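Local atomic coordinates of gene product PA4716 (Pseudomonas aeruginosa, PDB entry 1U0K), a protein that is of unproven function but is probably an isomerase, perhaps an epimerase, of the PhzF family, whose fold is related to that of diaminopimelate epimerase. Residues W8-F13 against G272-L277; V219-A224 against L246-F251. All blocks are in the same frame, centred on the assembly; numbering follows the deposited sequence.

Contact 1: W8-F13 against G272-L277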
loop_
_atom_site.group_PDB
_atom_site.type_symbol
_atom_site.label_atom_id
_atom_site.label_comp_id
_atom_site.label_asym_id
_atom_site.label_seq_id
_atom_site.Cartn_x
_atom_site.Cartn_y
_atom_site.Cartn_z
ATOM N N TRP A 8 3.715 -1.086 -15.618
ATOM C CA TRP A 8 4.565 0.089 -15.535
ATOM C C TRP A 8 4.242 0.873 -14.291
ATOM O O TRP A 8 3.076 1.039 -13.967
ATOM C CB TRP A 8 4.362 0.991 -16.747
ATOM C CG TRP A 8 4.479 0.297 -18.063
ATOM C CD1 TRP A 8 3.595 -0.602 -18.617
ATOM C CD2 TRP A 8 5.529 0.455 -19.024
ATOM N NE1 TRP A 8 4.044 -1.007 -19.846
ATOM C CE2 TRP A 8 5.223 -0.372 -20.123
ATOM C CE3 TRP A 8 6.704 1.222 -19.069
ATOM C CZ2 TRP A 8 6.049 -0.459 -21.249
ATOM C CZ3 TRP A 8 7.513 1.131 -20.183
ATOM C CH2 TRP A 8 7.178 0.306 -21.255
ATOM N N GLN A 9 5.271 1.389 -13.626
ATOM C CA GLN A 9 5.130 2.256 -12.471
ATOM C C GLN A 9 5.304 3.692 -12.929
ATOM O O GLN A 9 6.302 4.032 -13.536
ATOM C CB GLN A 9 6.181 1.897 -11.401
ATOM C CG GLN A 9 6.173 2.788 -10.176
ATOM C CD GLN A 9 4.898 2.695 -9.361
ATOM O OE1 GLN A 9 4.169 1.701 -9.440
ATOM N NE2 GLN A 9 4.622 3.733 -8.584
ATOM N N LEU A 10 4.288 4.510 -12.690
ATOM C CA LEU A 10 4.262 5.914 -13.084
ATOM C C LEU A 10 3.944 6.778 -11.878
ATOM O O LEU A 10 3.354 6.309 -10.916
ATOM C CB LEU A 10 3.155 6.154 -14.125
ATOM C CG LEU A 10 3.427 5.785 -15.579
ATOM C CD1 LEU A 10 3.623 4.319 -15.781
ATOM C CD2 LEU A 10 2.278 6.275 -16.445
ATOM N N ASP A 11 4.301 8.052 -11.957
ATOM C CA ASP A 11 3.787 9.053 -11.030
ATOM C C ASP A 11 2.946 10.065 -11.776
ATOM O O ASP A 11 3.368 10.583 -12.805
ATOM C CB ASP A 11 4.930 9.783 -10.351
ATOM C CG ASP A 11 5.639 8.930 -9.355
ATOM O OD1 ASP A 11 4.986 8.069 -8.714
ATOM O OD2 ASP A 11 6.857 9.048 -9.152
ATOM N N VAL A 12 1.768 10.356 -11.235
ATOM C CA VAL A 12 0.838 11.306 -11.839
ATOM C C VAL A 12 0.731 12.546 -10.943
ATOM O O VAL A 12 0.770 12.441 -9.708
ATOM C CB VAL A 12 -0.550 10.665 -12.030
ATOM C CG1 VAL A 12 -1.507 11.634 -12.747
ATOM C CG2 VAL A 12 -0.442 9.345 -12.804
ATOM N N PHE A 13 0.583 13.707 -11.580
ATOM C CA PHE A 13 0.697 15.016 -10.914
ATOM C C PHE A 13 2.104 15.189 -10.339
ATOM O O PHE A 13 2.288 15.574 -9.177
ATOM C CB PHE A 13 -0.379 15.205 -9.845
ATOM C CG PHE A 13 -1.790 15.030 -10.359
ATOM C CD1 PHE A 13 -2.608 14.030 -9.852
ATOM C CD2 PHE A 13 -2.301 15.870 -11.334
ATOM C CE1 PHE A 13 -3.901 13.867 -10.302
ATOM C CE2 PHE A 13 -3.606 15.710 -11.795
ATOM C CZ PHE A 13 -4.404 14.711 -11.279
ATOM N N GLY A 272 -2.301 17.134 -15.593
ATOM C CA GLY A 272 -1.107 17.108 -14.785
ATOM C C GLY A 272 0.067 16.470 -15.499
ATOM O O GLY A 272 -0.098 15.806 -16.524
ATOM N N HIS A 273 1.254 16.683 -14.942
ATOM C CA HIS A 273 2.466 16.048 -15.420
ATOM C C HIS A 273 2.539 14.583 -14.977
ATOM O O HIS A 273 2.028 14.213 -13.916
ATOM C CB HIS A 273 3.698 16.827 -14.948
ATOM C CG HIS A 273 3.815 18.187 -15.565
ATOM N ND1 HIS A 273 4.373 18.395 -16.806
ATOM C CD2 HIS A 273 3.433 19.406 -15.115
ATOM C CE1 HIS A 273 4.327 19.685 -17.098
ATOM N NE2 HIS A 273 3.770 20.321 -16.084
ATOM N N VAL A 274 3.168 13.765 -15.810
ATOM C CA VAL A 274 3.311 12.338 -15.567
ATOM C C VAL A 274 4.742 11.911 -15.853
ATOM O O VAL A 274 5.309 12.282 -16.870
ATOM C CB VAL A 274 2.352 11.519 -16.458
ATOM C CG1 VAL A 274 2.511 10.029 -16.174
ATOM C CG2 VAL A 274 0.900 11.973 -16.255
ATOM N N GLN A 275 5.316 11.137 -14.937
ATOM C CA GLN A 275 6.636 10.556 -15.109
ATOM C C GLN A 275 6.539 9.041 -15.161
ATOM O O GLN A 275 5.747 8.451 -14.444
ATOM C CB GLN A 275 7.533 10.935 -13.931
ATOM C CG GLN A 275 7.592 12.421 -13.649
ATOM C CD GLN A 275 8.064 13.246 -14.840
ATOM O OE1 GLN A 275 9.046 12.902 -15.501
ATOM N NE2 GLN A 275 7.364 14.333 -15.111
ATOM N N LEU A 276 7.380 8.422 -15.980
ATOM C CA LEU A 276 7.476 6.969 -16.067
ATOM C C LEU A 276 8.712 6.515 -15.284
ATOM O O LEU A 276 9.818 6.986 -15.537
ATOM C CB LEU A 276 7.571 6.531 -17.522
ATOM C CG LEU A 276 6.277 6.397 -18.321
ATOM C CD1 LEU A 276 5.555 7.720 -18.428
ATOM C CD2 LEU A 276 6.594 5.847 -19.703
ATOM N N LEU A 277 8.516 5.624 -14.325
ATOM C CA LEU A 277 9.586 5.224 -13.401
ATOM C C LEU A 277 10.195 3.852 -13.661
ATOM O O LEU A 277 11.399 3.684 -13.470
ATOM C CB LEU A 277 9.071 5.257 -11.963
ATOM C CG LEU A 277 9.133 6.604 -11.245
ATOM C CD1 LEU A 277 8.315 7.694 -11.904
ATOM C CD2 LEU A 277 8.702 6.402 -9.800
#
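Leu-10 and Leu-276 lie side by side and point the same way, their CG atoms 4.0 Å apart, across a non-hydrogen-bonded antiparallel pair. From there Leu-10 slants into the hollow next to Val-274, bringing its CD2 within 3.8 Å of Val-274 CG1. Val-274 has this branch anti to its backbone N (chi1 -179°), which also brings CG1 close to the carbonyl O of Asp-11; CG2, on the other side, is turned toward Val-12. These branched apolar residues suit the inner face of a curled sheet: the strands, 6-12 and 267-282, belong to the N-terminal lobe of a diaminopimelate-epimerase-like fold, and Val-274 and Leu-276 reach helix 78-90 within it. The opposite face is more polar. Here Leu-277 meets Asp-11 at about a right angle, and both methyls of its fork close on one oxygen, Asp-11 OD2, which lies 3.3 Å from Leu-277 CD2; the same oxygen takes a weak hydrogen bond from Leu-18 N. Gln-275 bends away instead, its amide bonded to Ala-14 and Ser-116. Between the two faces, Asp-11 and Gln-275 exchange backbone bonds of 2.9 Å in each direction (Asp-11 N to Gln-275 O, Gln-275 N to Asp-11 O). Where the pairing ends, Gly-272 is the hollow and Phe-13 the bump: with no side chain in the way, the ring settles with CD2 3.9 Å from Gly-272 CA.

Contact 2: V219-A224 against L246-F251; sequences VATGSA and LHQGRF
Gln-248 lays its side chain along the backbone of Val-219 to Thr-221, with CG 3.2 Å from Val-219 O and the amide carbon CD 3.5 Å from Ala-220 CA. With chi1 at -158°, CG swings to the far side from the backbone N and the chain runs on extended, so the amide is carried past Ala-220 to Thr-221, which it grips at two points. NE2 donates to Thr-221 OG1 over 3.0 Å, a nearly straight bond (174° at the hydrogen) lying in the amide plane. The return bond, from Thr-221 N to OE1 at 3.1 Å, is less well directed at the oxygen: the donor sits well above the carbonyl plane, 45° out of it. Glutamine suits the place because its amide can donate and accept at once, and the buried group has further partners, Tyr-198 OH at OE1 and the Asp-218 carbonyl at NE2. Threonine is equally apt, since OG1 accepts from the amide while also bonded to the Asp-218 carboxylate. Farther along, Gly-249 passes close to Val-219, their CA atoms 4.2 Å apart. Its positive phi and the nearby Val-219 carbonyl O leave no room for a CB. Thr-221 holds the N-cap position of helix 222-234, although its side chain makes no capping bond there; that side chain, about 6 Å from that of Glu-48, the predicted active-site residue, lies near the probable reaction centre. In diaminopimelate epimerase, helix N termini help to bind the substrate. The contact thus ties the start of helix 222-234 to the end of strand 244-248, with Ala-220 and Gln-248 both resting on Leu-258 of neighbouring strand 256-262 and Leu-246 packed against the helix itself.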
loop_
_atom_site.group_PDB
_atom_site.type_symbol
_atom_site.label_atom_id
_atom_site.label_comp_id
_atom_site.label_asym_id
_atom_site.label_seq_id
_atom_site.Cartn_x
_atom_site.Cartn_y
_atom_site.Cartn_z
ATOM N N VAL A 219 -2.862 10.744 -2.275
ATOM C CA VAL A 219 -1.967 11.869 -2.556
ATOM C C VAL A 219 -2.659 12.946 -3.403
ATOM O O VAL A 219 -2.556 14.133 -3.108
ATOM C CB VAL A 219 -0.684 11.387 -3.278
ATOM C CG1 VAL A 219 0.184 12.562 -3.717
ATOM C CG2 VAL A 219 0.114 10.419 -2.384
ATOM N N ALA A 220 -3.350 12.530 -4.463
ATOM C CA ALA A 220 -3.925 13.467 -5.427
ATOM C C ALA A 220 -5.018 12.775 -6.236
ATOM O O ALA A 220 -4.722 11.898 -7.042
ATOM C CB ALA A 220 -2.842 14.008 -6.346
ATOM N N THR A 221 -6.268 13.197 -6.032
ATOM C CA THR A 221 -7.443 12.459 -6.478
ATOM C C THR A 221 -8.078 13.120 -7.701
ATOM O O THR A 221 -8.835 14.082 -7.574
ATOM C CB THR A 221 -8.458 12.390 -5.316
ATOM O OG1 THR A 221 -7.803 11.909 -4.129
ATOM C CG2 THR A 221 -9.554 11.376 -5.570
ATOM N N GLY A 222 -7.778 12.598 -8.886
ATOM C CA GLY A 222 -8.314 13.154 -10.118
ATOM C C GLY A 222 -9.827 13.056 -10.221
ATOM O O GLY A 222 -10.468 13.905 -10.858
ATOM N N SER A 223 -10.405 12.035 -9.591
ATOM C CA SER A 223 -11.848 11.810 -9.647
ATOM C C SER A 223 -12.612 12.837 -8.798
ATOM O O SER A 223 -13.798 13.070 -9.046
ATOM C CB SER A 223 -12.215 10.378 -9.238
ATOM O OG SER A 223 -11.665 10.024 -7.980
ATOM N N ALA A 224 -11.930 13.420 -7.810
ATOM C CA ALA A 224 -12.487 14.503 -6.976
ATOM C C ALA A 224 -12.132 15.886 -7.514
ATOM O O ALA A 224 -12.832 16.861 -7.230
ATOM C CB ALA A 224 -11.993 14.384 -5.539
ATOM N N LEU A 246 -5.525 23.014 -8.049
ATOM C CA LEU A 246 -5.876 22.452 -6.759
ATOM C C LEU A 246 -4.638 21.816 -6.150
ATOM O O LEU A 246 -3.723 21.378 -6.861
ATOM C CB LEU A 246 -6.971 21.401 -6.903
ATOM C CG LEU A 246 -8.267 21.829 -7.578
ATOM C CD1 LEU A 246 -9.253 20.676 -7.545
ATOM C CD2 LEU A 246 -8.858 23.081 -6.910
ATOM N N HIS A 247 -4.605 21.779 -4.826
ATOM C CA HIS A 247 -3.461 21.252 -4.100
ATOM C C HIS A 247 -3.906 20.055 -3.291
ATOM O O HIS A 247 -4.979 20.062 -2.703
ATOM C CB HIS A 247 -2.849 22.317 -3.177
ATOM C CG HIS A 247 -2.584 23.618 -3.863
ATOM N ND1 HIS A 247 -1.515 23.811 -4.710
ATOM C CD2 HIS A 247 -3.267 24.786 -3.846
ATOM C CE1 HIS A 247 -1.547 25.045 -5.181
ATOM N NE2 HIS A 247 -2.604 25.657 -4.677
ATOM N N GLN A 248 -3.074 19.023 -3.277
ATOM C CA GLN A 248 -3.331 17.834 -2.471
ATOM C C GLN A 248 -2.020 17.113 -2.202
ATOM O O GLN A 248 -1.103 17.158 -3.019
ATOM C CB GLN A 248 -4.302 16.892 -3.186
ATOM C CG GLN A 248 -5.034 15.921 -2.256
ATOM C CD GLN A 248 -5.988 14.998 -2.997
ATOM O OE1 GLN A 248 -6.674 15.429 -3.925
ATOM N NE2 GLN A 248 -6.029 13.722 -2.597
ATOM N N GLY A 249 -1.936 16.454 -1.053
ATOM C CA GLY A 249 -0.839 15.545 -0.768
ATOM C C GLY A 249 0.232 16.031 0.190
ATOM O O GLY A 249 1.126 15.260 0.540
ATOM N N ARG A 250 0.146 17.275 0.645
ATOM C CA ARG A 250 1.227 17.845 1.451
ATOM C C ARG A 250 1.340 17.209 2.841
ATOM O O ARG A 250 2.429 17.162 3.406
ATOM C CB ARG A 250 1.119 19.377 1.521
ATOM C CG ARG A 250 0.294 19.961 2.651
ATOM C CD ARG A 250 0.431 21.480 2.752
ATOM N NE ARG A 250 -0.740 22.115 3.353
ATOM C CZ ARG A 250 -0.952 22.235 4.664
ATOM N NH1 ARG A 250 -0.070 21.781 5.552
ATOM N NH2 ARG A 250 -2.060 22.827 5.089
ATOM N N PHE A 251 0.227 16.708 3.375
ATOM C CA PHE A 251 0.232 16.010 4.667
ATOM C C PHE A 251 0.839 14.602 4.578
ATOM O O PHE A 251 1.081 13.960 5.600
ATOM C CB PHE A 251 -1.183 15.936 5.247
ATOM C CG PHE A 251 -1.793 17.284 5.529
ATOM C CD1 PHE A 251 -2.634 17.887 4.604
ATOM C CD2 PHE A 251 -1.511 17.958 6.713
ATOM C CE1 PHE A 251 -3.189 19.135 4.852
ATOM C CE2 PHE A 251 -2.067 19.206 6.967
ATOM C CZ PHE A 251 -2.909 19.793 6.037
#

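Overall arrangement
From the N terminus, strand 6-12 enters contact 1 almost at once, but its partner, strand 267-282, comes near the end of the chain, so this contact closes a loop of 258 residues and joins both ends of the protein in one lobe. Contact 2 falls entirely within that loop and closes a much shorter one, of 21 residues, that contains most of helix 222-234 in the other lobe; the two loops nest without crossing. The centres are about 15 Å apart, yet the contacts meet where Phe-13 CD1 packs 3.5 Å from Ala-220 CB. This junction links the lobes close to the predicted active-site residue Glu-48.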